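Local coordinates for polysaccharide deacetylase (Streptococcus pyogenes, PDB 6DQ3), which removes N-acetyl groups from the cell wall linkage unit of streptococcal rhamnopolysaccharides, as a zinc-dependent member of carbohydrate esterase family 4, at residues D77-D82 with N101-L106; I81-V86 with A113-K118; Q131-N136 with A171-R176. All blocks are in the same frame, centred on the assembly; numbering follows the deposited sequence.

From the N terminus, strand 71-77 ends just before the zinc ligand Asp78, and the chain then enters helix 81-93. Interaction 1 closes the loop that returns through strand 98-102, completing a beta-alpha-beta unit. Interaction 2 begins where the first segment of interaction 1 ends, sharing Ile81 and Asp82, and closes at 113-118, where helix 117-124 begins; the two loops overlap and neither nests in the other. Ser79 O meets Leu115 N and Asn114 ND2 where they adjoin. Interaction 3 follows in series, joining the end of strand 128-132 to the loop after strand 169-171. It meets interaction 1 at the zinc ion and through Val102 N and Gln131 O, whereas interactions 2 and 3 do not touch.

Interaction 1: D77-D82 with N101-L106; sequences DDSMID and NVITGL. With ZN (zinc ion), chain D.
The zinc-bearing end of a beta-alpha-beta unit is formed here, where strand 71-77 meets its parallel neighbour 98-102 and both chains leave the sheet. The side chains of Asp77 and Asn101 run alongside each other in the same direction: Asn101 ND2 gives an almost straight bond to Asp77 OD1 (2.8 Å, 169°), the oxygen lying in the amide plane although carboxylate and amide are turned 40° apart. Arg212 holds the other oxygen, Asp77 OD2, in a salt bridge. One residue on, Asp78 N donates to Asn101 O at 3.0 Å. The Asp78 carboxylate runs alongside Ile103, whose CD1 packs 3.7 Å from Asp78 OD1; that oxygen binds the zinc ion at 2.1 Å, while Asp78 OD2 accepts from a zinc-bound water. Ser79 turns OG between its backbone N and carbonyl carbon (chi1 45°), where it receives Ile103 N at 3.0 Å, just ahead of helix 104-108. A second water links Ser79 OG to Ile103 O. With His133 and His137 completing the protein ligands, this is the Asp-His-His zinc site characteristic of carbohydrate esterase family 4, carried at the C-terminal ends of parallel strands.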
loop_
_atom_site.group_PDB
_atom_site.type_symbol
_atom_site.label_atom_id
_atom_site.label_comp_id
_atom_site.label_asym_id
_atom_site.label_seq_id
_atom_site.Cartn_x
_atom_site.Cartn_y
_atom_site.Cartn_z
ATOM N N ASP A 77 2.375 1.491 3.773
ATOM C CA ASP A 77 3.714 0.922 3.742
ATOM C C ASP A 77 4.257 0.678 5.149
ATOM O O ASP A 77 3.815 1.289 6.129
ATOM C CB ASP A 77 4.686 1.832 2.977
ATOM C CG ASP A 77 4.246 2.104 1.553
ATOM O OD1 ASP A 77 3.478 1.297 0.993
ATOM O OD2 ASP A 77 4.680 3.128 0.985
ATOM N N ASP A 78 5.213 -0.262 5.223
ATOM C CA ASP A 78 6.138 -0.462 6.342
ATOM C C ASP A 78 5.579 -1.334 7.460
ATOM O O ASP A 78 6.235 -1.520 8.495
ATOM C CB ASP A 78 6.577 0.896 6.908
ATOM C CG ASP A 78 7.449 1.685 5.950
ATOM O OD1 ASP A 78 7.882 1.104 4.944
ATOM O OD2 ASP A 78 7.683 2.890 6.186
ATOM N N SER A 79 4.399 -1.896 7.250
ATOM C CA SER A 79 3.790 -2.884 8.139
ATOM C C SER A 79 3.987 -2.516 9.609
ATOM O O SER A 79 4.487 -3.302 10.417
ATOM C CB SER A 79 4.336 -4.283 7.840
ATOM O OG SER A 79 5.745 -4.266 7.681
ATOM N N MET A 80 3.568 -1.301 9.949
ATOM C CA MET A 80 3.685 -0.792 11.305
ATOM C C MET A 80 2.488 -1.227 12.141
ATOM O O MET A 80 1.387 -1.440 11.626
ATOM C CB MET A 80 3.806 0.733 11.276
ATOM C CG MET A 80 5.085 1.211 10.591
ATOM S SD MET A 80 5.248 2.999 10.455
ATOM C CE MET A 80 3.867 3.380 9.387
ATOM N N ILE A 81 2.720 -1.367 13.450
ATOM C CA ILE A 81 1.714 -1.969 14.317
ATOM C C ILE A 81 0.470 -1.083 14.406
ATOM O O ILE A 81 -0.639 -1.582 14.650
ATOM C CB ILE A 81 2.330 -2.264 15.701
ATOM C CG1 ILE A 81 1.352 -3.064 16.563
ATOM C CG2 ILE A 81 2.752 -0.974 16.399
ATOM C CD1 ILE A 81 1.020 -4.431 15.992
ATOM N N ASP A 82 0.612 0.228 14.183
ATOM C CA ASP A 82 -0.564 1.091 14.202
ATOM C C ASP A 82 -1.547 0.738 13.087
ATOM O O ASP A 82 -2.721 1.109 13.178
ATOM C CB ASP A 82 -0.172 2.580 14.126
ATOM C CG ASP A 82 0.546 2.958 12.830
ATOM O OD1 ASP A 82 0.830 2.077 11.995
ATOM O OD2 ASP A 82 0.824 4.162 12.647
ATOM N N ASN A 101 2.010 -3.056 2.706
ATOM C CA ASN A 101 3.237 -3.543 2.089
ATOM C C ASN A 101 4.258 -3.839 3.179
ATOM O O ASN A 101 4.713 -2.929 3.881
ATOM C CB ASN A 101 3.715 -2.502 1.088
ATOM C CG ASN A 101 2.662 -2.229 0.026
ATOM O OD1 ASN A 101 2.134 -3.163 -0.574
ATOM N ND2 ASN A 101 2.321 -0.962 -0.179
ATOM N N VAL A 102 4.628 -5.114 3.297
ATOM C CA VAL A 102 5.228 -5.655 4.509
ATOM C C VAL A 102 6.741 -5.767 4.365
ATOM O O VAL A 102 7.252 -6.291 3.364
ATOM C CB VAL A 102 4.628 -7.028 4.860
ATOM C CG1 VAL A 102 5.311 -7.598 6.109
ATOM C CG2 VAL A 102 3.119 -6.941 5.041
ATOM N N ILE A 103 7.449 -5.299 5.392
ATOM C CA ILE A 103 8.885 -5.499 5.540
ATOM C C ILE A 103 9.058 -6.827 6.269
ATOM O O ILE A 103 8.934 -6.895 7.494
ATOM C CB ILE A 103 9.537 -4.348 6.307
ATOM C CG1 ILE A 103 9.197 -3.007 5.651
ATOM C CG2 ILE A 103 11.039 -4.542 6.405
ATOM C CD1 ILE A 103 9.597 -1.797 6.484
ATOM N N THR A 104 9.347 -7.895 5.521
ATOM C CA THR A 104 9.215 -9.225 6.108
ATOM C C THR A 104 10.266 -9.488 7.177
ATOM O O THR A 104 10.012 -10.259 8.106
ATOM C CB THR A 104 9.275 -10.302 5.026
ATOM O OG1 THR A 104 10.521 -10.231 4.324
ATOM C CG2 THR A 104 8.120 -10.117 4.046
ATOM N N GLY A 105 11.441 -8.862 7.073
ATOM C CA GLY A 105 12.481 -9.095 8.061
ATOM C C GLY A 105 12.093 -8.661 9.463
ATOM O O GLY A 105 12.427 -9.333 10.443
ATOM N N LEU A 106 11.409 -7.520 9.584
ATOM C CA LEU A 106 10.990 -7.056 10.906
ATOM C C LEU A 106 9.974 -8.008 11.525
ATOM O O LEU A 106 10.017 -8.271 12.733
ATOM C CB LEU A 106 10.415 -5.644 10.808
ATOM C CG LEU A 106 11.440 -4.547 10.527
ATOM C CD1 LEU A 106 10.785 -3.287 9.998
ATOM C CD2 LEU A 106 12.252 -4.238 11.789
HETATM ZN ZN ZN D . 8.985 1.804 3.351
HETATM O O HOH W 1 9.636 3.710 4.622
HETATM O O HOH W 2 7.109 -6.012 9.342
#

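Interaction 2: I81-V86 with A113-K118; sequences IDFYNV and ANLTLK
A loop-to-helix contact, part polar and part apolar, seats the beginning of helix 81-93 against the segment that leads into helix 117-124. The backbones come closest at Ile81 and Asn114, whose CA atoms are 4.5 Å apart. The one hydrogen bond between the segments runs from Ile81 N to Ala113 O (3.0 Å, 146°), the donor standing 44° out of the carbonyl plane. The Ile81 side chain follows the same carbonyl: CG2 comes within 3.6 Å of Ala113 O, because chi1 of -172° sends CG1 away from the backbone N and leaves CG2 between N and the carbonyl carbon. The other branch ends with Ile81 CD1 4.1 Å from Asn114 O, so isoleucine lies along two successive carbonyls.

Leu115 makes the apolar half, and its two methyls divide the work. Leu115 CD2 packs 3.7 Å from Tyr84 CB and lies 3.9 Å from Tyr84 N; the same methyl reaches back to Ile81 CA at 4.2 Å, bridging the first turn of the helix. Leu115 CD1 meets Phe83 CD2 obliquely at 4.2 Å. Tyr84 thus touches leucine with the base of its side chain; its hydroxyl goes on to a hydrogen bond with Glu122 of helix 117-124. In the deacetylase fold both helices pack on the parallel strands 71-77, 98-102 and 128-132, where Phe83 and Leu115 rest on Phe130 and Phe83 meets Phe76 edge-to-face.

Within the loop, Thr116 is the N-cap of helix 117-124, its side chain capping a backbone N. Across on the other segment, Asp82 OD2 is hydrogen-bonded to Ile17 N and to ND1 of His18, which with Glu24 binds another zinc ion, so Asp82 is a second-shell residue of that site.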
loop_
_atom_site.group_PDB
_atom_site.type_symbol
_atom_site.label_atom_id
_atom_site.label_comp_id
_atom_site.label_asym_id
_atom_site.label_seq_id
_atom_site.Cartn_x
_atom_site.Cartn_y
_atom_site.Cartn_z
ATOM N N ILE A 81 2.720 -1.367 13.450
ATOM C CA ILE A 81 1.714 -1.969 14.317
ATOM C C ILE A 81 0.470 -1.083 14.406
ATOM O O ILE A 81 -0.639 -1.582 14.650
ATOM C CB ILE A 81 2.330 -2.264 15.701
ATOM C CG1 ILE A 81 1.352 -3.064 16.563
ATOM C CG2 ILE A 81 2.752 -0.974 16.399
ATOM C CD1 ILE A 81 1.020 -4.431 15.992
ATOM N N ASP A 82 0.612 0.228 14.183
ATOM C CA ASP A 82 -0.564 1.091 14.202
ATOM C C ASP A 82 -1.547 0.738 13.087
ATOM O O ASP A 82 -2.721 1.109 13.178
ATOM C CB ASP A 82 -0.172 2.580 14.126
ATOM C CG ASP A 82 0.546 2.958 12.830
ATOM O OD1 ASP A 82 0.830 2.077 11.995
ATOM O OD2 ASP A 82 0.824 4.162 12.647
ATOM N N PHE A 83 -1.111 0.028 12.039
ATOM C CA PHE A 83 -2.070 -0.427 11.035
ATOM C C PHE A 83 -3.062 -1.413 11.644
ATOM O O PHE A 83 -4.259 -1.374 11.339
ATOM C CB PHE A 83 -1.352 -1.057 9.834
ATOM C CG PHE A 83 -2.296 -1.528 8.761
ATOM C CD1 PHE A 83 -2.819 -0.638 7.836
ATOM C CD2 PHE A 83 -2.688 -2.858 8.699
ATOM C CE1 PHE A 83 -3.705 -1.071 6.859
ATOM C CE2 PHE A 83 -3.567 -3.292 7.725
ATOM C CZ PHE A 83 -4.078 -2.400 6.809
ATOM N N TYR A 84 -2.586 -2.291 12.528
ATOM C CA TYR A 84 -3.476 -3.224 13.214
ATOM C C TYR A 84 -4.224 -2.565 14.367
ATOM O O TYR A 84 -5.416 -2.833 14.567
ATOM C CB TYR A 84 -2.668 -4.412 13.730
ATOM C CG TYR A 84 -3.458 -5.428 14.512
ATOM C CD1 TYR A 84 -4.318 -6.307 13.872
ATOM C CD2 TYR A 84 -3.315 -5.535 15.890
ATOM C CE1 TYR A 84 -5.031 -7.249 14.581
ATOM C CE2 TYR A 84 -4.020 -6.479 16.608
ATOM C CZ TYR A 84 -4.878 -7.332 15.948
ATOM O OH TYR A 84 -5.587 -8.275 16.652
ATOM N N ASN A 85 -3.546 -1.717 15.145
ATOM C CA ASN A 85 -4.177 -1.162 16.337
ATOM C C ASN A 85 -5.142 -0.028 16.012
ATOM O O ASN A 85 -6.139 0.152 16.717
ATOM C CB ASN A 85 -3.131 -0.627 17.321
ATOM C CG ASN A 85 -2.336 -1.724 18.001
ATOM O OD1 ASN A 85 -2.814 -2.844 18.180
ATOM N ND2 ASN A 85 -1.114 -1.394 18.400
ATOM N N VAL A 86 -4.860 0.754 14.974
ATOM C CA VAL A 86 -5.609 1.978 14.723
ATOM C C VAL A 86 -6.340 1.911 13.386
ATOM O O VAL A 86 -7.568 2.036 13.339
ATOM C CB VAL A 86 -4.671 3.200 14.789
ATOM C CG1 VAL A 86 -5.452 4.494 14.648
ATOM C CG2 VAL A 86 -3.871 3.192 16.093
ATOM N N ALA A 113 7.301 -3.183 17.030
ATOM C CA ALA A 113 6.800 -2.045 16.275
ATOM C C ALA A 113 6.117 -2.445 14.974
ATOM O O ALA A 113 5.630 -1.558 14.263
ATOM C CB ALA A 113 7.950 -1.079 15.968
ATOM N N ASN A 114 6.046 -3.733 14.644
ATOM C CA ASN A 114 5.563 -4.146 13.335
ATOM C C ASN A 114 4.550 -5.278 13.434
ATOM O O ASN A 114 4.440 -5.966 14.451
ATOM C CB ASN A 114 6.729 -4.576 12.440
ATOM C CG ASN A 114 7.706 -3.451 12.189
ATOM O OD1 ASN A 114 8.658 -3.252 12.950
ATOM N ND2 ASN A 114 7.467 -2.692 11.126
ATOM N N LEU A 115 3.798 -5.443 12.346
ATOM C CA LEU A 115 2.751 -6.450 12.285
ATOM C C LEU A 115 3.329 -7.843 12.494
ATOM O O LEU A 115 4.457 -8.140 12.095
ATOM C CB LEU A 115 2.041 -6.392 10.934
ATOM C CG LEU A 115 1.387 -5.068 10.549
ATOM C CD1 LEU A 115 0.817 -5.154 9.138
ATOM C CD2 LEU A 115 0.292 -4.691 11.523
ATOM N N THR A 116 2.535 -8.701 13.122
ATOM C CA THR A 116 2.882 -10.100 13.310
ATOM C C THR A 116 2.128 -10.959 12.297
ATOM O O THR A 116 1.132 -10.533 11.706
ATOM C CB THR A 116 2.535 -10.565 14.723
ATOM O OG1 THR A 116 1.114 -10.706 14.824
ATOM C CG2 THR A 116 3.026 -9.578 15.768
ATOM N N LEU A 117 2.597 -12.196 12.120
ATOM C CA LEU A 117 1.908 -13.111 11.214
ATOM C C LEU A 117 0.492 -13.399 11.695
ATOM O O LEU A 117 -0.443 -13.464 10.890
ATOM C CB LEU A 117 2.682 -14.418 11.076
ATOM C CG LEU A 117 3.978 -14.378 10.275
ATOM C CD1 LEU A 117 4.700 -15.720 10.463
ATOM C CD2 LEU A 117 3.748 -14.087 8.813
ATOM N N LYS A 118 0.316 -13.592 13.007
ATOM C CA LYS A 118 -1.014 -13.866 13.538
ATOM C C LYS A 118 -1.967 -12.720 13.227
ATOM O O LYS A 118 -3.125 -12.945 12.858
ATOM C CB LYS A 118 -0.933 -14.110 15.046
ATOM C CG LYS A 118 -2.250 -14.502 15.701
ATOM C CD LYS A 118 -2.048 -14.818 17.184
ATOM C CE LYS A 118 -3.370 -15.126 17.880
ATOM N NZ LYS A 118 -3.197 -15.409 19.337
#

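Interaction 3: Q131-N136 with A171-R176; sequences QDHTVN and AYPSGR. With ZN (zinc ion), chain D; ACT (acetate ion), chain C; EDO (1,2-ethanediol), chain H.
His133 carries the contact, its imidazole held by both nitrogens: NE2 binds the zinc ion at 2.2 Å, and ND1 donates to Ala171 O at a short 2.6 Å. The oxygen lies at the ring edge, only 6° from the imidazole plane, although the nitrogen stands well out of the carbonyl's own plane. Together with the zinc bond, this hydrogen bond fixes the ring's rotation. A chi1 of -155° carries the ring away from its backbone N, across to the 171-173 segment. Ala171 CB sits 3.6 Å from His133 ND1, and Pro173 CA approaches the ring obliquely near CE1.

Zinc, which Asp78 and His137 also bind, takes both oxygens of an acetate. Acetate OXT, at the edge of the imidazole, receives Ser174 N in a nearly straight bond (2.6 Å, 177°), and His15 NE2 is also hydrogen-bonded to the acetate. The ion probably comes from the crystallisation liquor, but its place is consistent with where the reaction product would lie. In this deacetylase fold the loop after strand 169-171 thus forms one wall of the metal pocket, bringing a backbone N-H to the acetate beside the zinc ion.

Further out, Ala171 N donates to Asp132 O at 2.9 Å, fixing that loop beside the end of strand 128-132. Asp132 OD1 accepts from Thr134 N, forming an Asx turn around His133, and Asp132 OD2 is bonded to Ser155 of helix 145-162. Thr134 CG2 packs against the Pro173 ring, 3.5 Å from its CG, while Thr134 OG1 receives the backbone N of His137, tying this turn to the second histidine ligand.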
loop_
_atom_site.group_PDB
_atom_site.type_symbol
_atom_site.label_atom_id
_atom_site.label_comp_id
_atom_site.label_asym_id
_atom_site.label_seq_id
_atom_site.Cartn_x
_atom_site.Cartn_y
_atom_site.Cartn_z
ATOM N N GLN A 131 1.136 -7.317 0.963
ATOM C CA GLN A 131 1.995 -7.423 -0.197
ATOM C C GLN A 131 3.436 -7.120 0.217
ATOM O O GLN A 131 3.765 -7.044 1.408
ATOM C CB GLN A 131 1.469 -6.503 -1.303
ATOM C CG GLN A 131 0.019 -6.800 -1.725
ATOM C CD GLN A 131 -0.164 -8.182 -2.338
ATOM O OE1 GLN A 131 0.590 -8.584 -3.219
ATOM N NE2 GLN A 131 -1.162 -8.918 -1.863
ATOM N N ASP A 132 4.307 -6.961 -0.776
ATOM C CA ASP A 132 5.741 -7.002 -0.536
ATOM C C ASP A 132 6.347 -5.621 -0.344
ATOM O O ASP A 132 6.002 -4.669 -1.049
ATOM C CB ASP A 132 6.438 -7.709 -1.701
ATOM C CG ASP A 132 7.887 -7.997 -1.416
ATOM O OD1 ASP A 132 8.722 -7.086 -1.588
ATOM O OD2 ASP A 132 8.179 -9.131 -0.997
ATOM N N HIS A 133 7.262 -5.523 0.630
ATOM C CA HIS A 133 8.043 -4.312 0.850
ATOM C C HIS A 133 9.492 -4.662 1.178
ATOM O O HIS A 133 10.143 -3.965 1.962
ATOM C CB HIS A 133 7.409 -3.460 1.952
ATOM C CG HIS A 133 7.740 -2.000 1.866
ATOM N ND1 HIS A 133 7.930 -1.339 0.670
ATOM C CD2 HIS A 133 7.889 -1.070 2.837
ATOM C CE1 HIS A 133 8.198 -0.067 0.911
ATOM N NE2 HIS A 133 8.179 0.122 2.220
ATOM N N THR A 134 9.995 -5.747 0.573
ATOM C CA THR A 134 11.345 -6.285 0.713
ATOM C C THR A 134 11.577 -6.918 2.081
ATOM O O THR A 134 10.736 -6.817 2.982
ATOM C CB THR A 134 12.432 -5.227 0.471
ATOM O OG1 THR A 134 12.582 -4.406 1.635
ATOM C CG2 THR A 134 12.122 -4.369 -0.748
ATOM N N VAL A 135 12.727 -7.576 2.237
ATOM C CA VAL A 135 13.076 -8.196 3.511
ATOM C C VAL A 135 13.607 -7.156 4.487
ATOM O O VAL A 135 13.121 -7.037 5.616
ATOM C CB VAL A 135 14.104 -9.325 3.300
ATOM C CG1 VAL A 135 14.481 -9.947 4.647
ATOM C CG2 VAL A 135 13.588 -10.377 2.338
ATOM N N ASN A 136 14.609 -6.381 4.070
ATOM C CA ASN A 136 15.327 -5.490 4.968
ATOM C C ASN A 136 15.136 -4.012 4.652
ATOM O O ASN A 136 15.740 -3.170 5.323
ATOM C CB ASN A 136 16.820 -5.848 4.942
ATOM C CG ASN A 136 17.091 -7.259 5.451
ATOM O OD1 ASN A 136 16.862 -7.562 6.626
ATOM N ND2 ASN A 136 17.589 -8.125 4.571
ATOM N N ALA A 171 5.892 -2.606 -3.151
ATOM C CA ALA A 171 6.175 -1.182 -2.997
ATOM C C ALA A 171 7.679 -1.035 -2.793
ATOM O O ALA A 171 8.239 -1.645 -1.879
ATOM C CB ALA A 171 5.411 -0.581 -1.813
ATOM N N TYR A 172 8.335 -0.247 -3.641
ATOM C CA TYR A 172 9.787 -0.089 -3.534
ATOM C C TYR A 172 10.126 0.806 -2.347
ATOM O O TYR A 172 9.509 1.867 -2.185
ATOM C CB TYR A 172 10.361 0.495 -4.826
ATOM C CG TYR A 172 9.883 -0.269 -6.032
ATOM C CD1 TYR A 172 10.226 -1.602 -6.205
ATOM C CD2 TYR A 172 9.054 0.322 -6.972
ATOM C CE1 TYR A 172 9.766 -2.315 -7.273
ATOM C CE2 TYR A 172 8.598 -0.384 -8.056
ATOM C CZ TYR A 172 8.954 -1.705 -8.201
ATOM O OH TYR A 172 8.501 -2.423 -9.276
ATOM N N PRO A 173 11.076 0.413 -1.493
ATOM C CA PRO A 173 11.420 1.261 -0.344
ATOM C C PRO A 173 11.829 2.658 -0.782
ATOM O O PRO A 173 12.692 2.835 -1.649
ATOM C CB PRO A 173 12.570 0.503 0.329
ATOM C CG PRO A 173 12.275 -0.936 0.003
ATOM C CD PRO A 173 11.727 -0.908 -1.412
ATOM N N SER A 174 11.186 3.651 -0.176
ATOM C CA SER A 174 11.424 5.067 -0.447
ATOM C C SER A 174 11.137 5.440 -1.896
ATOM O O SER A 174 11.534 6.517 -2.357
ATOM C CB SER A 174 12.857 5.450 -0.061
ATOM O OG SER A 174 13.060 5.239 1.327
ATOM N N GLY A 175 10.416 4.582 -2.614
ATOM C CA GLY A 175 10.076 4.856 -3.989
ATOM C C GLY A 175 11.235 4.787 -4.954
ATOM O O GLY A 175 11.118 5.278 -6.077
ATOM N N ARG A 176 12.346 4.185 -4.552
ATOM C CA ARG A 176 13.563 4.179 -5.356
ATOM C C ARG A 176 13.666 2.891 -6.160
ATOM O O ARG A 176 13.513 1.791 -5.621
ATOM C CB ARG A 176 14.790 4.340 -4.463
ATOM C CG ARG A 176 14.801 5.634 -3.674
ATOM C CD ARG A 176 16.071 5.770 -2.857
ATOM N NE ARG A 176 15.961 6.848 -1.880
ATOM C CZ ARG A 176 16.900 7.154 -0.992
ATOM N NH1 ARG A 176 18.028 6.459 -0.956
ATOM N NH2 ARG A 176 16.709 8.153 -0.140
HETATM ZN ZN ZN D . 8.985 1.804 3.351
HETATM C C ACT C . 8.202 3.565 1.627
HETATM O O ACT C . 7.429 3.498 2.603
HETATM O OXT ACT C . 9.361 3.110 1.573
HETATM C CH3 ACT C . 7.685 4.221 0.448
HETATM C C1 EDO H . 14.934 -6.718 10.923
HETATM O O1 EDO H . 15.683 -6.499 12.122
HETATM C C2 EDO H . 15.888 -6.844 9.738
HETATM O O2 EDO H . 15.127 -7.230 8.594
HETATM O O HOH W 1 9.636 3.710 4.622
#